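Local coordinates for FAD-binding PCMH-type domain-containing protein (Gibberella zeae, PDB 6YJO) that carries a doubly covalently attached FAD and probably works as a flavin-dependent oxidoreductase acting on oligosaccharides, at residues H102-F107 with S343-T348; H378-L383 with K439-S444; L418-D423 with A458-T463. All coordinates share one frame; numbering follows the deposited sequence.

How the contacts relate
All three contacts are buried, and all reach the same antiparallel sheet. Contacts 1 and 3 lie on its flavin side, with centres about 9 Å apart, and both touch FAD. Contact 1 brings a cofactor-bearing loop to strand 346-352; contact 3 brings a second flavin-lining loop to the neighbouring strand 417-423. A hydrogen bond between Tyr104 and Gln420 joins the two directly. Contact 2 lies farther out and away from FAD, where helix 431-446 packs on strand 380-386. Its chemistry is apolar, an aromatic pair with an isoleucine, whereas contact 1 mixes a ring pair with a water and contact 3 stacks an amide on a tyrosine. Arg442 and Asp462 form a salt bridge between contacts 2 and 3.

Contact 1: residues H102-F107 with S343-T348; sequences HSYGSF and STFYST. With FAD (flavin-adenine dinucleotide), chain C.
Tyr104 and Phe345 make a T-shaped pair: the ring planes meet at 87°, with centroids 5.2 Å apart, and Phe345 sends its edge onto one face of Tyr104. The touch is off-centre, near the rim, where Phe345 CE2 comes 3.6 Å from Tyr104 CD1. Phe345 CG sits between the backbone N and the carbonyl carbon (chi1 62°), which turns the ring back toward the loop. Ser347 CB adds an apolar touch, 3.7 Å from Tyr104 CD2, while Ser347 OG bonds to Ser422.

One polar link runs through a water, which donates to Tyr104 O at 2.7 Å and receives a weak bond from Ser347 N; Asn62 ND2 makes another, bonded to both Tyr104 O and Phe345 O.

The same loop holds the cofactor. His102 ND1 is covalently bound to FAD C8M (1.5 Å), and Ser103 N donates to the phosphate oxygen O1A of FAD at 3.3 Å. FAD C9 lies at the edge of the Tyr104 ring, near its plane, 3.7 Å from Tyr104 CE1. Ser103 OG accepts from Phe107 N.

The loop, between strands 95-98 and 116-119 of the FAD-binding domain, thus meets strand 346-352, an edge strand of the seven-stranded sheet, paired with 417-423.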
loop_
_atom_site.group_PDB
_atom_site.type_symbol
_atom_site.label_atom_id
_atom_site.label_comp_id
_atom_site.label_asym_id
_atom_site.label_seq_id
_atom_site.Cartn_x
_atom_site.Cartn_y
_atom_site.Cartn_z
ATOM N N HIS A 102 8.723 -0.491 3.525
ATOM C CA HIS A 102 7.582 -0.712 4.406
ATOM C C HIS A 102 6.848 -2.014 4.135
ATOM O O HIS A 102 5.782 -2.227 4.727
ATOM C CB HIS A 102 6.592 0.450 4.301
ATOM C CG HIS A 102 6.787 1.494 5.351
ATOM N ND1 HIS A 102 6.108 1.490 6.552
ATOM C CD2 HIS A 102 7.619 2.560 5.394
ATOM C CE1 HIS A 102 6.494 2.525 7.275
ATOM N NE2 HIS A 102 7.413 3.188 6.597
ATOM N N SER A 103 7.371 -2.881 3.271
ATOM C CA SER A 103 6.783 -4.199 3.088
ATOM C C SER A 103 6.440 -4.813 4.440
ATOM O O SER A 103 7.286 -4.882 5.333
ATOM C CB SER A 103 7.758 -5.103 2.332
ATOM O OG SER A 103 7.088 -6.224 1.780
ATOM N N TYR A 104 5.181 -5.228 4.595
ATOM C CA TYR A 104 4.774 -5.912 5.816
ATOM C C TYR A 104 5.479 -7.251 5.993
ATOM O O TYR A 104 5.390 -7.840 7.078
ATOM C CB TYR A 104 3.257 -6.127 5.827
ATOM C CG TYR A 104 2.432 -4.869 6.047
ATOM C CD1 TYR A 104 3.031 -3.612 6.129
ATOM C CD2 TYR A 104 1.053 -4.943 6.185
ATOM C CE1 TYR A 104 2.276 -2.470 6.335
ATOM C CE2 TYR A 104 0.290 -3.805 6.393
ATOM C CZ TYR A 104 0.906 -2.574 6.466
ATOM O OH TYR A 104 0.154 -1.444 6.670
ATOM N N GLY A 105 6.173 -7.736 4.963
ATOM C CA GLY A 105 6.948 -8.958 5.053
ATOM C C GLY A 105 8.371 -8.765 4.570
ATOM O O GLY A 105 9.049 -9.733 4.218
ATOM N N SER A 106 8.836 -7.515 4.538
ATOM C CA SER A 106 10.215 -7.200 4.157
ATOM C C SER A 106 10.572 -7.833 2.815
ATOM O O SER A 106 11.684 -8.320 2.611
ATOM C CB SER A 106 11.192 -7.643 5.248
ATOM O OG SER A 106 10.800 -7.158 6.519
ATOM N N PHE A 107 9.610 -7.827 1.886
ATOM C CA PHE A 107 9.849 -8.343 0.543
ATOM C C PHE A 107 10.789 -7.454 -0.259
ATOM O O PHE A 107 11.281 -7.886 -1.304
ATOM C CB PHE A 107 8.520 -8.500 -0.203
ATOM C CG PHE A 107 7.639 -9.621 0.317
ATOM C CD1 PHE A 107 8.053 -10.452 1.349
ATOM C CD2 PHE A 107 6.389 -9.842 -0.245
ATOM C CE1 PHE A 107 7.235 -11.479 1.808
ATOM C CE2 PHE A 107 5.567 -10.865 0.213
ATOM C CZ PHE A 107 5.994 -11.685 1.237
ATOM N N SER A 343 9.292 -1.169 13.116
ATOM C CA SER A 343 8.269 -1.722 13.986
ATOM C C SER A 343 8.395 -3.237 13.918
ATOM O O SER A 343 9.162 -3.776 13.117
ATOM C CB SER A 343 6.870 -1.251 13.570
ATOM O OG SER A 343 5.875 -1.767 14.436
ATOM N N THR A 344 7.655 -3.927 14.781
ATOM C CA THR A 344 7.590 -5.388 14.740
ATOM C C THR A 344 6.131 -5.791 14.914
ATOM O O THR A 344 5.550 -5.592 15.985
ATOM C CB THR A 344 8.484 -6.032 15.804
ATOM O OG1 THR A 344 7.750 -7.039 16.513
ATOM C CG2 THR A 344 9.042 -4.991 16.774
ATOM N N PHE A 345 5.548 -6.358 13.858
ATOM C CA PHE A 345 4.100 -6.487 13.753
ATOM C C PHE A 345 3.758 -7.587 12.758
ATOM O O PHE A 345 4.612 -8.065 12.004
ATOM C CB PHE A 345 3.473 -5.165 13.306
ATOM C CG PHE A 345 3.926 -4.726 11.942
ATOM C CD1 PHE A 345 5.106 -4.016 11.787
ATOM C CD2 PHE A 345 3.190 -5.047 10.813
ATOM C CE1 PHE A 345 5.538 -3.623 10.537
ATOM C CE2 PHE A 345 3.618 -4.657 9.554
ATOM C CZ PHE A 345 4.795 -3.944 9.419
ATOM N N TYR A 346 2.481 -7.971 12.759
ATOM C CA TYR A 346 1.901 -8.828 11.735
ATOM C C TYR A 346 0.530 -8.277 11.371
ATOM O O TYR A 346 -0.240 -7.893 12.256
ATOM C CB TYR A 346 1.778 -10.280 12.212
ATOM C CG TYR A 346 0.833 -11.114 11.378
ATOM C CD1 TYR A 346 1.135 -11.433 10.061
ATOM C CD2 TYR A 346 -0.364 -11.584 11.908
ATOM C CE1 TYR A 346 0.274 -12.195 9.293
ATOM C CE2 TYR A 346 -1.232 -12.347 11.146
ATOM C CZ TYR A 346 -0.903 -12.650 9.838
ATOM O OH TYR A 346 -1.751 -13.409 9.065
ATOM N N SER A 347 0.229 -8.235 10.072
ATOM C CA SER A 347 -1.015 -7.640 9.604
ATOM C C SER A 347 -1.628 -8.480 8.493
ATOM O O SER A 347 -0.973 -9.330 7.880
ATOM C CB SER A 347 -0.813 -6.203 9.100
ATOM O OG SER A 347 -0.381 -5.348 10.144
ATOM N N THR A 348 -2.909 -8.219 8.244
ATOM C CA THR A 348 -3.638 -8.825 7.140
ATOM C C THR A 348 -4.762 -7.875 6.751
ATOM O O THR A 348 -5.019 -6.879 7.431
ATOM C CB THR A 348 -4.175 -10.212 7.510
ATOM O OG1 THR A 348 -4.819 -10.801 6.372
ATOM C CG2 THR A 348 -5.164 -10.127 8.671
HETATM P PA FAD C . 9.345 -1.788 -0.073
HETATM O O1A FAD C . 9.590 -2.889 0.887
HETATM O O2A FAD C . 10.607 -1.006 -0.472
HETATM O O5B FAD C . 8.605 -2.319 -1.359
HETATM C C5B FAD C . 7.437 -3.161 -1.258
HETATM C C4B FAD C . 7.277 -3.941 -2.534
HETATM O O4B FAD C . 7.538 -3.073 -3.664
HETATM C C3B FAD C . 8.234 -5.121 -2.683
HETATM O O3B FAD C . 7.619 -6.184 -3.401
HETATM C C2B FAD C . 9.392 -4.500 -3.463
HETATM O O2B FAD C . 10.132 -5.473 -4.186
HETATM C C1B FAD C . 8.630 -3.578 -4.411
HETATM N N9A FAD C . 9.421 -2.460 -4.920
HETATM C C8A FAD C . 9.975 -1.427 -4.207
HETATM N N7A FAD C . 10.646 -0.570 -4.936
HETATM C C5A FAD C . 10.528 -1.076 -6.226
HETATM C C6A FAD C . 11.017 -0.627 -7.465
HETATM N N6A FAD C . 11.756 0.474 -7.626
HETATM N N1A FAD C . 10.718 -1.366 -8.556
HETATM C C2A FAD C . 9.979 -2.467 -8.405
HETATM N N3A FAD C . 9.463 -2.986 -7.290
HETATM C C4A FAD C . 9.778 -2.237 -6.223
HETATM N N1 FAD C . -0.781 1.405 2.328
HETATM C C2 FAD C . -1.943 2.026 1.967
HETATM O O2 FAD C . -2.578 1.679 0.965
HETATM N N3 FAD C . -2.430 3.072 2.735
HETATM C C4 FAD C . -1.845 3.580 3.878
HETATM O O4 FAD C . -2.368 4.515 4.482
HETATM C C4X FAD C . -0.613 2.913 4.252
HETATM N N5 FAD C . 0.010 3.328 5.319
HETATM C C5X FAD C . 1.190 2.692 5.670
HETATM C C6 FAD C . 1.858 3.094 6.821
HETATM C C7 FAD C . 3.059 2.510 7.203
HETATM C C7M FAD C . 3.758 2.998 8.444
HETATM C C8 FAD C . 3.575 1.440 6.451
HETATM C C8M FAD C . 4.866 0.771 6.833
HETATM C C9 FAD C . 2.898 1.016 5.311
HETATM C C9A FAD C . 1.713 1.628 4.921
HETATM N N10 FAD C . 1.012 1.223 3.769
HETATM C C10 FAD C . -0.159 1.836 3.409
HETATM C "C1'" FAD C . 1.489 0.094 2.959
HETATM C "C2'" FAD C . 2.343 0.503 1.769
HETATM O "O2'" FAD C . 1.509 0.993 0.719
HETATM C "C3'" FAD C . 3.102 -0.726 1.270
HETATM O "O3'" FAD C . 3.831 -1.268 2.366
HETATM C "C4'" FAD C . 4.077 -0.450 0.128
HETATM O "O4'" FAD C . 3.999 -1.490 -0.846
HETATM C "C5'" FAD C . 5.493 -0.337 0.643
HETATM O "O5'" FAD C . 6.318 0.270 -0.370
HETATM P P FAD C . 7.810 0.640 -0.070
HETATM O O1P FAD C . 8.543 0.925 -1.384
HETATM O O2P FAD C . 7.856 1.706 0.962
HETATM O O3P FAD C . 8.325 -0.745 0.551
HETATM O O HOH W 1 3.309 -8.824 8.527
#

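Contact 2: residues H378-L383 with K439-S444; sequences HTWYIL and KRFRDS
One face of the Trp380 indole is met by the edge of Phe441, whose CE2 stands about 3.7 Å above the indole plane and over its centre. The planes are inclined at 72° and the six-membered ring centroids lie 5.1 Å apart, a somewhat tilted edge-to-face pair. Phe441 CE2 makes the closest approach, 3.8 Å from Trp380 CD2, and Phe441 CZ follows toward the pyrrole side, 4.1 Å from Trp380 NE1. That nitrogen has its hydrogen-bond partner elsewhere, in Asn370 OD1, a bond that helps fix the rotation of the indole. Ile382 completes the contact: its CD1 approaches Phe441 CD2 at 4.1 Å, coming in obliquely. Ile382 CG1 lies anti to the carbonyl carbon and CD1 continues the chain in an extended form (chi2 174°), which carries the methyl out to the helix.

This is helix-on-sheet packing in what is, as in berberine-bridge-type flavoenzymes, probably the substrate-binding domain, a seven-stranded antiparallel sheet with helices on one face. Trp380 and Ile382, two residues apart on strand 380-386, point to helix 431-446, while the intervening Tyr381 points away from it. Phe421 of the adjoining strand 417-423 also touches Phe441, and Leu367 of helix 357-371 packs on both Trp380 and Phe441, so the phenyl ring meets side chains of two sheet strands and of helix 357-371.

Within helix 431-446, Ser444 OG donates to Phe441 O across a short 2.5 Å, one turn back. On a neighbouring side of the helix Arg442 points elsewhere, forming a salt bridge with Asp462 and lying against Thr348 and Leu350 of strand 346-352.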
loop_
_atom_site.group_PDB
_atom_site.type_symbol
_atom_site.label_atom_id
_atom_site.label_comp_id
_atom_site.label_asym_id
_atom_site.label_seq_id
_atom_site.Cartn_x
_atom_site.Cartn_y
_atom_site.Cartn_z
ATOM N N HIS A 378 -4.724 -8.616 23.310
ATOM C CA HIS A 378 -5.354 -7.321 23.081
ATOM C C HIS A 378 -4.437 -6.339 22.366
ATOM O O HIS A 378 -4.676 -5.130 22.411
ATOM C CB HIS A 378 -5.805 -6.718 24.411
ATOM C CG HIS A 378 -6.916 -7.469 25.068
ATOM N ND1 HIS A 378 -7.045 -7.557 26.438
ATOM C CD2 HIS A 378 -7.958 -8.158 24.546
ATOM C CE1 HIS A 378 -8.115 -8.273 26.730
ATOM N NE2 HIS A 378 -8.686 -8.650 25.600
ATOM N N THR A 379 -3.395 -6.831 21.708
ATOM C CA THR A 379 -2.373 -5.975 21.109
ATOM C C THR A 379 -2.619 -5.810 19.613
ATOM O O THR A 379 -1.716 -5.941 18.786
ATOM C CB THR A 379 -0.986 -6.549 21.393
ATOM O OG1 THR A 379 0.019 -5.621 20.957
ATOM C CG2 THR A 379 -0.792 -7.899 20.700
ATOM N N TRP A 380 -3.871 -5.501 19.264
ATOM C CA TRP A 380 -4.319 -5.444 17.882
ATOM C C TRP A 380 -5.139 -4.178 17.663
ATOM O O TRP A 380 -5.486 -3.464 18.608
ATOM C CB TRP A 380 -5.156 -6.678 17.517
ATOM C CG TRP A 380 -6.316 -6.907 18.450
ATOM C CD1 TRP A 380 -6.343 -7.738 19.532
ATOM C CD2 TRP A 380 -7.611 -6.288 18.390
ATOM N NE1 TRP A 380 -7.570 -7.679 20.148
ATOM C CE2 TRP A 380 -8.366 -6.795 19.468
ATOM C CE3 TRP A 380 -8.204 -5.356 17.531
ATOM C CZ2 TRP A 380 -9.683 -6.402 19.708
ATOM C CZ3 TRP A 380 -9.513 -4.968 17.772
ATOM C CH2 TRP A 380 -10.236 -5.491 18.852
ATOM N N TYR A 381 -5.433 -3.901 16.394
ATOM C CA TYR A 381 -6.401 -2.883 16.008
ATOM C C TYR A 381 -6.851 -3.187 14.584
ATOM O O TYR A 381 -6.237 -3.989 13.878
ATOM C CB TYR A 381 -5.825 -1.464 16.125
ATOM C CG TYR A 381 -4.725 -1.147 15.141
ATOM C CD1 TYR A 381 -5.019 -0.740 13.845
ATOM C CD2 TYR A 381 -3.389 -1.239 15.510
ATOM C CE1 TYR A 381 -4.014 -0.445 12.941
ATOM C CE2 TYR A 381 -2.378 -0.946 14.614
ATOM C CZ TYR A 381 -2.693 -0.550 13.335
ATOM O OH TYR A 381 -1.679 -0.262 12.450
ATOM N N ILE A 382 -7.933 -2.533 14.169
ATOM C CA ILE A 382 -8.554 -2.792 12.873
ATOM C C ILE A 382 -8.922 -1.468 12.215
ATOM O O ILE A 382 -9.458 -0.567 12.867
ATOM C CB ILE A 382 -9.796 -3.694 13.023
ATOM C CG1 ILE A 382 -9.384 -5.063 13.574
ATOM C CG2 ILE A 382 -10.527 -3.831 11.685
ATOM C CD1 ILE A 382 -10.542 -5.991 13.893
ATOM N N LEU A 383 -8.641 -1.356 10.916
ATOM C CA LEU A 383 -8.966 -0.173 10.125
ATOM C C LEU A 383 -9.848 -0.598 8.959
ATOM O O LEU A 383 -9.434 -1.421 8.133
ATOM C CB LEU A 383 -7.699 0.518 9.614
ATOM C CG LEU A 383 -6.727 1.046 10.670
ATOM C CD1 LEU A 383 -5.565 1.773 10.017
ATOM C CD2 LEU A 383 -7.444 1.950 11.650
ATOM N N LYS A 439 -6.211 -13.920 12.093
ATOM C CA LYS A 439 -6.902 -14.822 11.176
ATOM C C LYS A 439 -8.305 -15.144 11.676
ATOM O O LYS A 439 -9.250 -15.223 10.882
ATOM C CB LYS A 439 -6.091 -16.107 10.992
ATOM C CG LYS A 439 -6.676 -17.082 9.968
ATOM C CD LYS A 439 -5.705 -18.223 9.673
ATOM C CE LYS A 439 -6.315 -19.281 8.762
ATOM N NZ LYS A 439 -6.721 -20.507 9.509
ATOM N N ARG A 440 -8.460 -15.339 12.988
ATOM C CA ARG A 440 -9.786 -15.573 13.549
ATOM C C ARG A 440 -10.711 -14.391 13.279
ATOM O O ARG A 440 -11.900 -14.578 12.995
ATOM C CB ARG A 440 -9.670 -15.852 15.050
ATOM C CG ARG A 440 -10.984 -15.792 15.810
ATOM C CD ARG A 440 -10.851 -16.379 17.212
ATOM N NE ARG A 440 -9.622 -15.947 17.879
ATOM C CZ ARG A 440 -8.702 -16.759 18.398
ATOM N NH1 ARG A 440 -8.849 -18.078 18.363
ATOM N NH2 ARG A 440 -7.626 -16.241 18.974
ATOM N N PHE A 441 -10.186 -13.167 13.361
ATOM C CA PHE A 441 -10.987 -12.000 13.005
ATOM C C PHE A 441 -11.328 -12.009 11.519
ATOM O O PHE A 441 -12.493 -11.853 11.136
ATOM C CB PHE A 441 -10.242 -10.711 13.363
ATOM C CG PHE A 441 -10.065 -10.486 14.841
ATOM C CD1 PHE A 441 -10.848 -11.152 15.772
ATOM C CD2 PHE A 441 -9.112 -9.589 15.298
ATOM C CE1 PHE A 441 -10.679 -10.931 17.125
ATOM C CE2 PHE A 441 -8.940 -9.367 16.647
ATOM C CZ PHE A 441 -9.724 -10.039 17.563
ATOM N N ARG A 442 -10.315 -12.184 10.668
ATOM C CA ARG A 442 -10.537 -12.149 9.225
ATOM C C ARG A 442 -11.531 -13.220 8.789
ATOM O O ARG A 442 -12.434 -12.949 7.987
ATOM C CB ARG A 442 -9.198 -12.302 8.497
ATOM C CG ARG A 442 -9.292 -12.802 7.062
ATOM C CD ARG A 442 -7.980 -12.598 6.305
ATOM N NE ARG A 442 -7.446 -13.849 5.766
ATOM C CZ ARG A 442 -6.489 -14.579 6.337
ATOM N NH1 ARG A 442 -5.931 -14.198 7.481
ATOM N NH2 ARG A 442 -6.084 -15.700 5.756
ATOM N N ASP A 443 -11.395 -14.440 9.310
ATOM C CA ASP A 443 -12.293 -15.516 8.899
ATOM C C ASP A 443 -13.726 -15.253 9.346
ATOM O O ASP A 443 -14.674 -15.574 8.622
ATOM C CB ASP A 443 -11.804 -16.851 9.455
ATOM C CG ASP A 443 -10.471 -17.267 8.874
ATOM O OD1 ASP A 443 -10.144 -16.812 7.757
ATOM O OD2 ASP A 443 -9.750 -18.045 9.531
ATOM N N SER A 444 -13.905 -14.685 10.542
ATOM C CA SER A 444 -15.246 -14.378 11.033
ATOM C C SER A 444 -16.032 -13.538 10.034
ATOM O O SER A 444 -17.267 -13.571 10.031
ATOM C CB SER A 444 -15.154 -13.644 12.373
ATOM O OG SER A 444 -14.724 -12.307 12.191
#

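Contact 3: residues L418-D423 with A458-T463; sequences LWQFSD and ANYLDT. With FAD (flavin-adenine dinucleotide), chain C.
Gln420 reaches Tyr460 with an extended chain, CG opposite the backbone N (chi1 -169°) and CD carrying straight on, while Tyr460 CG lies anti to its carbonyl carbon (chi1 -63°) and lays the ring under the amide. The result is an amide-on-ring stack between the antiparallel sheet and a flavin-lining loop of the berberine-like segment. Amide and ring planes are 4° from parallel, and Gln420 CD rides about 3.5 Å above the ring, over its centre. The two amide ends lie above different parts of the ring: Gln420 NE2 is 3.5 Å from Tyr460 CZ, Gln420 OE1 3.6 Å from Tyr460 CD1. Farther up the chain Gln420 CG makes a CH-pi contact over the same face. OE1 also receives a hydrogen bond from Tyr104 OH, which should help keep the amide from turning.

Leu418, two residues earlier on strand 417-423, adds its CD2 at 4.2 Å from Tyr460 CE2, reaching the ring obliquely. Flavin atoms meet Tyr460 too: its CE1 lies 3.2 Å from FAD N1, and FAD C4X lies at the ring's edge, near its plane. The phenol is therefore set between the strand and the isoalloxazine. Next to it, Asn459 ND2 bonds to His170 O, and Asn459 OD1 accepts a very short hydrogen bond from the ribityl hydroxyl O4' of FAD, 2.5 Å away.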
loop_
_atom_site.group_PDB
_atom_site.type_symbol
_atom_site.label_atom_id
_atom_site.label_comp_id
_atom_site.label_asym_id
_atom_site.label_seq_id
_atom_site.Cartn_x
_atom_site.Cartn_y
_atom_site.Cartn_z
ATOM N N LEU A 418 -12.284 -1.741 2.683
ATOM C CA LEU A 418 -10.874 -2.111 2.770
ATOM C C LEU A 418 -10.538 -2.329 4.239
ATOM O O LEU A 418 -10.302 -1.371 4.981
ATOM C CB LEU A 418 -9.980 -1.041 2.148
ATOM C CG LEU A 418 -8.485 -1.189 2.442
ATOM C CD1 LEU A 418 -7.968 -2.529 1.926
ATOM C CD2 LEU A 418 -7.683 -0.033 1.853
ATOM N N TRP A 419 -10.514 -3.593 4.651
ATOM C CA TRP A 419 -10.166 -3.939 6.020
ATOM C C TRP A 419 -8.658 -4.080 6.167
ATOM O O TRP A 419 -7.979 -4.587 5.272
ATOM C CB TRP A 419 -10.831 -5.251 6.433
ATOM C CG TRP A 419 -12.319 -5.301 6.273
ATOM C CD1 TRP A 419 -13.029 -5.170 5.113
ATOM C CD2 TRP A 419 -13.283 -5.537 7.307
ATOM N NE1 TRP A 419 -14.374 -5.292 5.365
ATOM C CE2 TRP A 419 -14.558 -5.519 6.703
ATOM C CE3 TRP A 419 -13.193 -5.755 8.685
ATOM C CZ2 TRP A 419 -15.732 -5.710 7.431
ATOM C CZ3 TRP A 419 -14.358 -5.948 9.405
ATOM C CH2 TRP A 419 -15.609 -5.923 8.777
ATOM N N GLN A 420 -8.137 -3.635 7.305
ATOM C CA GLN A 420 -6.780 -3.967 7.707
ATOM C C GLN A 420 -6.806 -4.458 9.145
ATOM O O GLN A 420 -7.402 -3.817 10.016
ATOM C CB GLN A 420 -5.824 -2.779 7.574
ATOM C CG GLN A 420 -4.369 -3.187 7.728
ATOM C CD GLN A 420 -3.410 -2.015 7.739
ATOM O OE1 GLN A 420 -2.195 -2.197 7.655
ATOM N NE2 GLN A 420 -3.947 -0.808 7.851
ATOM N N PHE A 421 -6.179 -5.605 9.383
ATOM C CA PHE A 421 -6.030 -6.167 10.718
ATOM C C PHE A 421 -4.552 -6.117 11.072
ATOM O O PHE A 421 -3.721 -6.649 10.330
ATOM C CB PHE A 421 -6.541 -7.608 10.779
ATOM C CG PHE A 421 -7.887 -7.813 10.133
ATOM C CD1 PHE A 421 -8.012 -7.864 8.753
ATOM C CD2 PHE A 421 -9.021 -7.993 10.906
ATOM C CE1 PHE A 421 -9.245 -8.066 8.158
ATOM C CE2 PHE A 421 -10.256 -8.198 10.318
ATOM C CZ PHE A 421 -10.367 -8.235 8.941
ATOM N N SER A 422 -4.222 -5.475 12.189
ATOM C CA SER A 422 -2.844 -5.381 12.641
ATOM C C SER A 422 -2.714 -5.880 14.074
ATOM O O SER A 422 -3.677 -5.900 14.848
ATOM C CB SER A 422 -2.315 -3.945 12.539
ATOM O OG SER A 422 -2.161 -3.559 11.183
ATOM N N ASP A 423 -1.499 -6.304 14.410
ATOM C CA ASP A 423 -1.153 -6.719 15.766
ATOM C C ASP A 423 0.288 -6.312 16.010
ATOM O O ASP A 423 1.180 -6.706 15.253
ATOM C CB ASP A 423 -1.333 -8.229 15.951
ATOM C CG ASP A 423 -0.860 -8.718 17.313
ATOM O OD1 ASP A 423 0.325 -8.509 17.657
ATOM O OD2 ASP A 423 -1.679 -9.313 18.044
ATOM N N ALA A 458 -2.718 -6.086 -1.643
ATOM C CA ALA A 458 -1.311 -6.474 -1.728
ATOM C C ALA A 458 -0.423 -5.595 -0.855
ATOM O O ALA A 458 0.525 -6.092 -0.234
ATOM C CB ALA A 458 -0.840 -6.420 -3.180
ATOM N N ASN A 459 -0.692 -4.285 -0.804
ATOM C CA ASN A 459 0.121 -3.410 0.038
ATOM C C ASN A 459 -0.050 -3.714 1.521
ATOM O O ASN A 459 0.828 -3.367 2.318
ATOM C CB ASN A 459 -0.216 -1.943 -0.236
ATOM C CG ASN A 459 0.538 -1.382 -1.432
ATOM O OD1 ASN A 459 1.690 -1.735 -1.676
ATOM N ND2 ASN A 459 -0.115 -0.501 -2.181
ATOM N N TYR A 460 -1.159 -4.333 1.907
ATOM C CA TYR A 460 -1.342 -4.889 3.251
ATOM C C TYR A 460 -1.177 -6.404 3.227
ATOM O O TYR A 460 -1.990 -7.146 3.785
ATOM C CB TYR A 460 -2.714 -4.509 3.802
ATOM C CG TYR A 460 -2.969 -3.026 4.009
ATOM C CD1 TYR A 460 -1.928 -2.105 4.052
ATOM C CD2 TYR A 460 -4.265 -2.551 4.182
ATOM C CE1 TYR A 460 -2.174 -0.759 4.248
ATOM C CE2 TYR A 460 -4.517 -1.217 4.378
ATOM C CZ TYR A 460 -3.473 -0.317 4.411
ATOM O OH TYR A 460 -3.734 1.028 4.608
ATOM N N LEU A 461 -0.119 -6.882 2.574
ATOM C CA LEU A 461 0.003 -8.307 2.289
ATOM C C LEU A 461 -0.013 -9.127 3.571
ATOM O O LEU A 461 0.625 -8.776 4.568
ATOM C CB LEU A 461 1.286 -8.583 1.503
ATOM C CG LEU A 461 2.611 -8.146 2.134
ATOM C CD1 LEU A 461 3.271 -9.301 2.875
ATOM C CD2 LEU A 461 3.538 -7.588 1.062
ATOM N N ASP A 462 -0.765 -10.226 3.537
ATOM C CA ASP A 462 -0.800 -11.189 4.630
ATOM C C ASP A 462 0.366 -12.151 4.437
ATOM O O ASP A 462 0.369 -12.957 3.501
ATOM C CB ASP A 462 -2.132 -11.930 4.656
ATOM C CG ASP A 462 -2.256 -12.858 5.845
ATOM O OD1 ASP A 462 -1.211 -13.239 6.409
ATOM O OD2 ASP A 462 -3.398 -13.199 6.220
ATOM N N THR A 463 1.347 -12.075 5.336
ATOM C CA THR A 463 2.602 -12.783 5.121
ATOM C C THR A 463 2.437 -14.294 5.237
ATOM O O THR A 463 3.213 -15.043 4.635
ATOM C CB THR A 463 3.644 -12.283 6.117
ATOM O OG1 THR A 463 4.953 -12.634 5.656
ATOM C CG2 THR A 463 3.405 -12.889 7.497
HETATM P PA FAD C . 9.345 -1.788 -0.073
HETATM O O1A FAD C . 9.590 -2.889 0.887
HETATM O O2A FAD C . 10.607 -1.006 -0.472
HETATM O O5B FAD C . 8.605 -2.319 -1.359
HETATM C C5B FAD C . 7.437 -3.161 -1.258
HETATM C C4B FAD C . 7.277 -3.941 -2.534
HETATM O O4B FAD C . 7.538 -3.073 -3.664
HETATM C C3B FAD C . 8.234 -5.121 -2.683
HETATM O O3B FAD C . 7.619 -6.184 -3.401
HETATM C C2B FAD C . 9.392 -4.500 -3.463
HETATM O O2B FAD C . 10.132 -5.473 -4.186
HETATM C C1B FAD C . 8.630 -3.578 -4.411
HETATM N N9A FAD C . 9.421 -2.460 -4.920
HETATM C C8A FAD C . 9.975 -1.427 -4.207
HETATM N N7A FAD C . 10.646 -0.570 -4.936
HETATM C C5A FAD C . 10.528 -1.076 -6.226
HETATM C C6A FAD C . 11.017 -0.627 -7.465
HETATM N N6A FAD C . 11.756 0.474 -7.626
HETATM N N1A FAD C . 10.718 -1.366 -8.556
HETATM C C2A FAD C . 9.979 -2.467 -8.405
HETATM N N3A FAD C . 9.463 -2.986 -7.290
HETATM C C4A FAD C . 9.778 -2.237 -6.223
HETATM N N1 FAD C . -0.781 1.405 2.328
HETATM C C2 FAD C . -1.943 2.026 1.967
HETATM O O2 FAD C . -2.578 1.679 0.965
HETATM N N3 FAD C . -2.430 3.072 2.735
HETATM C C4 FAD C . -1.845 3.580 3.878
HETATM O O4 FAD C . -2.368 4.515 4.482
HETATM C C4X FAD C . -0.613 2.913 4.252
HETATM N N5 FAD C . 0.010 3.328 5.319
HETATM C C5X FAD C . 1.190 2.692 5.670
HETATM C C6 FAD C . 1.858 3.094 6.821
HETATM C C7 FAD C . 3.059 2.510 7.203
HETATM C C7M FAD C . 3.758 2.998 8.444
HETATM C C8 FAD C . 3.575 1.440 6.451
HETATM C C8M FAD C . 4.866 0.771 6.833
HETATM C C9 FAD C . 2.898 1.016 5.311
HETATM C C9A FAD C . 1.713 1.628 4.921
HETATM N N10 FAD C . 1.012 1.223 3.769
HETATM C C10 FAD C . -0.159 1.836 3.409
HETATM C "C1'" FAD C . 1.489 0.094 2.959
HETATM C "C2'" FAD C . 2.343 0.503 1.769
HETATM O "O2'" FAD C . 1.509 0.993 0.719
HETATM C "C3'" FAD C . 3.102 -0.726 1.270
HETATM O "O3'" FAD C . 3.831 -1.268 2.366
HETATM C "C4'" FAD C . 4.077 -0.450 0.128
HETATM O "O4'" FAD C . 3.999 -1.490 -0.846
HETATM C "C5'" FAD C . 5.493 -0.337 0.643
HETATM O "O5'" FAD C . 6.318 0.270 -0.370
HETATM P P FAD C . 7.810 0.640 -0.070
HETATM O O1P FAD C . 8.543 0.925 -1.384
HETATM O O2P FAD C . 7.856 1.706 0.962
HETATM O O3P FAD C . 8.325 -0.745 0.551
#